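Glutathione S-transferase (Gordonia bronchialis, PDB 4PTS) probably catalyses glutathione-dependent transferase chemistry, as expected of an omega-like glutathione S-transferase. Local coordinates at residues P82-L93 and Q283-V291. Numbering follows the deposited sequence.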
loop_
_atom_site.group_PDB
_atom_site.type_symbol
_atom_site.label_atom_id
_atom_site.label_comp_id
_atom_site.label_asym_id
_atom_site.label_seq_id
_atom_site.Cartn_x
_atom_site.Cartn_y
_atom_site.Cartn_z
ATOM N N PRO B 82 -3.562 -1.697 -21.563
ATOM C CA PRO B 82 -2.742 -1.945 -20.382
ATOM C C PRO B 82 -2.269 -3.379 -20.236
ATOM O O PRO B 82 -1.263 -3.606 -19.595
ATOM C CB PRO B 82 -3.675 -1.587 -19.229
ATOM C CG PRO B 82 -5.050 -1.837 -19.760
ATOM C CD PRO B 82 -4.994 -1.546 -21.229
ATOM N N THR B 83 -2.969 -4.339 -20.818
ATOM C CA THR B 83 -2.628 -5.741 -20.606
ATOM C C THR B 83 -2.110 -6.391 -21.867
ATOM O O THR B 83 -2.449 -5.986 -22.979
ATOM C CB THR B 83 -3.845 -6.558 -20.180
ATOM O OG1 THR B 83 -4.941 -6.249 -21.048
ATOM C CG2 THR B 83 -4.230 -6.222 -18.762
ATOM N N HIS B 84 -1.314 -7.427 -21.691
ATOM C CA HIS B 84 -0.748 -8.126 -22.810
ATOM C C HIS B 84 0.015 -9.346 -22.337
ATOM O O HIS B 84 0.317 -9.454 -21.162
ATOM C CB HIS B 84 0.176 -7.192 -23.615
ATOM C CG HIS B 84 1.122 -6.358 -22.787
ATOM N ND1 HIS B 84 2.327 -6.834 -22.311
ATOM C CD2 HIS B 84 1.070 -5.055 -22.420
ATOM C CE1 HIS B 84 2.957 -5.873 -21.660
ATOM N NE2 HIS B 84 2.215 -4.782 -21.712
ATOM N N ASP B 85 0.352 -10.252 -23.252
ATOM C CA ASP B 85 1.146 -11.440 -22.886
ATOM C C ASP B 85 2.662 -11.156 -23.012
ATOM O O ASP B 85 3.099 -10.001 -22.989
ATOM C CB ASP B 85 0.676 -12.691 -23.669
ATOM C CG ASP B 85 1.039 -12.654 -25.180
ATOM O OD1 ASP B 85 2.000 -11.940 -25.581
ATOM O OD2 ASP B 85 0.363 -13.367 -25.973
ATOM N N LYS B 86 3.442 -12.227 -23.150
ATOM C CA LYS B 86 4.903 -12.169 -23.321
ATOM C C LYS B 86 5.381 -11.349 -24.517
ATOM O O LYS B 86 6.567 -11.010 -24.565
ATOM C CB LYS B 86 5.498 -13.586 -23.447
ATOM N N ASN B 87 4.499 -11.041 -25.479
ATOM C CA ASN B 87 4.898 -10.265 -26.681
ATOM C C ASN B 87 4.583 -8.796 -26.613
ATOM O O ASN B 87 4.558 -8.106 -27.627
ATOM C CB ASN B 87 4.290 -10.855 -27.949
ATOM C CG ASN B 87 4.703 -12.286 -28.155
ATOM O OD1 ASN B 87 3.860 -13.160 -28.268
ATOM N ND2 ASN B 87 6.006 -12.543 -28.149
ATOM N N SER B 88 4.394 -8.325 -25.395
ATOM C CA SER B 88 4.291 -6.925 -25.130
ATOM C C SER B 88 3.069 -6.293 -25.782
ATOM O O SER B 88 2.097 -6.980 -26.067
ATOM C CB SER B 88 5.567 -6.258 -25.605
ATOM O OG SER B 88 5.701 -5.008 -24.973
ATOM N N TRP B 89 3.144 -4.996 -26.057
ATOM C CA TRP B 89 1.947 -4.185 -26.218
ATOM C C TRP B 89 1.094 -4.549 -27.420
ATOM O O TRP B 89 1.609 -4.834 -28.492
ATOM C CB TRP B 89 2.342 -2.731 -26.289
ATOM C CG TRP B 89 3.129 -2.299 -25.106
ATOM C CD1 TRP B 89 4.482 -2.263 -24.988
ATOM C CD2 TRP B 89 2.610 -1.841 -23.874
ATOM N NE1 TRP B 89 4.847 -1.812 -23.748
ATOM C CE2 TRP B 89 3.715 -1.540 -23.037
ATOM C CE3 TRP B 89 1.317 -1.651 -23.386
ATOM C CZ2 TRP B 89 3.566 -1.051 -21.741
ATOM C CZ3 TRP B 89 1.167 -1.156 -22.095
ATOM C CH2 TRP B 89 2.289 -0.866 -21.284
ATOM N N THR B 90 -0.213 -4.549 -27.199
ATOM C CA THR B 90 -1.197 -4.855 -28.219
ATOM C C THR B 90 -2.191 -3.704 -28.260
ATOM O O THR B 90 -2.223 -2.851 -27.345
ATOM C CB THR B 90 -1.968 -6.154 -27.917
ATOM O OG1 THR B 90 -2.564 -6.073 -26.618
ATOM C CG2 THR B 90 -1.051 -7.347 -27.953
ATOM N N PHE B 91 -2.998 -3.706 -29.321
ATOM C CA PHE B 91 -3.934 -2.628 -29.628
ATOM C C PHE B 91 -5.341 -3.136 -29.416
ATOM O O PHE B 91 -6.192 -3.116 -30.301
ATOM C CB PHE B 91 -3.736 -2.191 -31.065
ATOM C CG PHE B 91 -2.451 -1.484 -31.289
ATOM C CD1 PHE B 91 -2.287 -0.181 -30.840
ATOM C CD2 PHE B 91 -1.404 -2.117 -31.945
ATOM C CE1 PHE B 91 -1.101 0.484 -31.048
ATOM C CE2 PHE B 91 -0.210 -1.462 -32.162
ATOM C CZ PHE B 91 -0.057 -0.160 -31.713
ATOM N N ASP B 92 -5.558 -3.592 -28.200
ATOM C CA ASP B 92 -6.742 -4.314 -27.862
ATOM C C ASP B 92 -7.862 -3.387 -27.372
ATOM O O ASP B 92 -8.960 -3.854 -27.126
ATOM C CB ASP B 92 -6.375 -5.381 -26.805
ATOM C CG ASP B 92 -5.723 -4.763 -25.528
ATOM O OD1 ASP B 92 -6.421 -4.308 -24.579
ATOM O OD2 ASP B 92 -4.478 -4.728 -25.477
ATOM N N LEU B 93 -7.613 -2.086 -27.248
ATOM C CA LEU B 93 -8.689 -1.135 -26.923
ATOM C C LEU B 93 -9.360 -0.628 -28.174
ATOM O O LEU B 93 -10.271 0.194 -28.109
ATOM C CB LEU B 93 -8.155 0.075 -26.151
ATOM C CG LEU B 93 -7.672 -0.204 -24.727
ATOM C CD1 LEU B 93 -7.259 1.112 -24.060
ATOM C CD2 LEU B 93 -8.729 -0.956 -23.917
ATOM N N GLN B 283 -6.349 2.377 -16.285
ATOM C CA GLN B 283 -5.383 1.634 -17.097
ATOM C C GLN B 283 -4.004 1.518 -16.455
ATOM O O GLN B 283 -3.272 0.569 -16.706
ATOM C CB GLN B 283 -5.227 2.275 -18.462
ATOM C CG GLN B 283 -6.425 2.092 -19.357
ATOM C CD GLN B 283 -6.220 2.664 -20.752
ATOM O OE1 GLN B 283 -7.155 3.177 -21.332
ATOM N NE2 GLN B 283 -5.005 2.547 -21.311
ATOM N N ILE B 284 -3.658 2.480 -15.623
ATOM C CA ILE B 284 -2.425 2.395 -14.876
ATOM C C ILE B 284 -2.443 1.212 -13.922
ATOM O O ILE B 284 -1.565 0.350 -13.936
ATOM C CB ILE B 284 -2.210 3.677 -14.068
ATOM C CG1 ILE B 284 -1.733 4.779 -15.011
ATOM C CG2 ILE B 284 -1.170 3.470 -12.978
ATOM C CD1 ILE B 284 -1.908 6.173 -14.467
ATOM N N LYS B 285 -3.470 1.179 -13.087
ATOM C CA LYS B 285 -3.615 0.099 -12.132
ATOM C C LYS B 285 -3.724 -1.232 -12.842
ATOM O O LYS B 285 -2.984 -2.167 -12.533
ATOM C CB LYS B 285 -4.821 0.342 -11.232
ATOM C CG LYS B 285 -4.555 1.432 -10.220
ATOM C CD LYS B 285 -5.836 2.094 -9.770
ATOM C CE LYS B 285 -6.722 1.104 -9.040
ATOM N NZ LYS B 285 -8.015 1.703 -8.641
ATOM N N GLN B 286 -4.638 -1.315 -13.801
ATOM C CA GLN B 286 -4.821 -2.553 -14.539
ATOM C C GLN B 286 -3.506 -3.108 -15.040
ATOM O O GLN B 286 -3.300 -4.304 -15.021
ATOM C CB GLN B 286 -5.736 -2.341 -15.737
ATOM C CG GLN B 286 -7.215 -2.342 -15.396
ATOM C CD GLN B 286 -8.085 -1.929 -16.569
ATOM O OE1 GLN B 286 -7.622 -1.336 -17.542
ATOM N NE2 GLN B 286 -9.357 -2.229 -16.473
ATOM N N HIS B 287 -2.618 -2.238 -15.488
ATOM C CA HIS B 287 -1.392 -2.703 -16.117
ATOM C C HIS B 287 -0.430 -3.299 -15.120
ATOM O O HIS B 287 0.090 -4.388 -15.294
ATOM C CB HIS B 287 -0.689 -1.579 -16.849
ATOM C CG HIS B 287 0.703 -1.918 -17.197
ATOM N ND1 HIS B 287 1.012 -2.948 -18.054
ATOM C CD2 HIS B 287 1.881 -1.416 -16.768
ATOM C CE1 HIS B 287 2.324 -3.049 -18.170
ATOM N NE2 HIS B 287 2.873 -2.123 -17.404
ATOM N N TYR B 288 -0.180 -2.565 -14.070
ATOM C CA TYR B 288 0.756 -3.035 -13.100
ATOM C C TYR B 288 0.251 -4.282 -12.397
ATOM O O TYR B 288 0.968 -5.267 -12.276
ATOM C CB TYR B 288 1.043 -1.929 -12.099
ATOM C CG TYR B 288 1.964 -0.889 -12.657
ATOM C CD1 TYR B 288 1.475 0.205 -13.318
ATOM C CD2 TYR B 288 3.333 -1.019 -12.526
ATOM C CE1 TYR B 288 2.320 1.162 -13.830
ATOM C CE2 TYR B 288 4.197 -0.068 -13.033
ATOM C CZ TYR B 288 3.681 1.027 -13.680
ATOM O OH TYR B 288 4.521 1.981 -14.197
ATOM N N TYR B 289 -0.984 -4.234 -11.920
ATOM C CA TYR B 289 -1.495 -5.286 -11.047
ATOM C C TYR B 289 -1.814 -6.545 -11.837
ATOM O O TYR B 289 -1.710 -7.640 -11.319
ATOM C CB TYR B 289 -2.719 -4.800 -10.246
ATOM C CG TYR B 289 -2.362 -3.896 -9.080
ATOM C CD1 TYR B 289 -1.928 -4.414 -7.879
ATOM C CD2 TYR B 289 -2.455 -2.522 -9.193
ATOM C CE1 TYR B 289 -1.586 -3.582 -6.821
ATOM C CE2 TYR B 289 -2.122 -1.685 -8.139
ATOM C CZ TYR B 289 -1.684 -2.209 -6.943
ATOM O OH TYR B 289 -1.348 -1.346 -5.880
ATOM N N ILE B 290 -2.194 -6.412 -13.093
ATOM C CA ILE B 290 -2.489 -7.604 -13.867
ATOM C C ILE B 290 -1.251 -8.131 -14.595
ATOM O O ILE B 290 -1.041 -9.330 -14.628
ATOM C CB ILE B 290 -3.654 -7.378 -14.840
ATOM C CG1 ILE B 290 -4.957 -7.178 -14.056
ATOM C CG2 ILE B 290 -3.794 -8.547 -15.777
ATOM C CD1 ILE B 290 -6.051 -6.493 -14.842
ATOM N N VAL B 291 -0.426 -7.275 -15.172
ATOM C CA VAL B 291 0.666 -7.815 -15.967
ATOM C C VAL B 291 1.741 -8.442 -15.091
ATOM O O VAL B 291 2.280 -9.478 -15.445
ATOM C CB VAL B 291 1.268 -6.768 -16.941
ATOM C CG1 VAL B 291 2.560 -7.268 -17.582
ATOM C CG2 VAL B 291 0.259 -6.425 -18.036
#
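His-287, on helix 281-291, donates from ND1 to the carbonyl O of Pro-82 at 2.8 Å, and this bond ties the loop that follows strand 76-80 to the C-terminal helical domain. The bond is bent, 146° at the hydrogen, with ND1 in the carbonyl plane and the oxygen somewhat tilted from the ring plane. CG anti to the backbone N (chi1 165°) brings the imidazole to where ND1 meets that oxygen. Over one face of it comes CH2 of Trp-89, 3.8 Å from CE1 of His-287; the planes are inclined by 29° and offset, the six-membered ring meeting the imidazole mainly through this corner. NE2 of His-84 lies over the centre of one face of the Trp-89 ring, completing an aromatic cluster, and CG2 of Val-291 covers a face of His-84.

Apolar packing flanks the bond. The Pro-82 ring rests against the helix, its CB 3.8 Å from CB of His-287, and Thr-83 turns CG2 onto CG2 of Ile-290. An alanine in place of His-287 would probably leave the Pro-82 carbonyl without this donor and open a gap beside CH2 of Trp-89.

Further out, the backbone of Ser-88 and Trp-89 lies over a face of His-84, after a type I beta turn from Asp-85 to Ser-88. Trp-89, predicted to bind glutathione, also packs near the predicted nucleophile Cys-56. Since ND1 is the donor, its proton probably sits there, and the contact joins the thioredoxin-like N-terminal part to the helical domain beside the predicted active site.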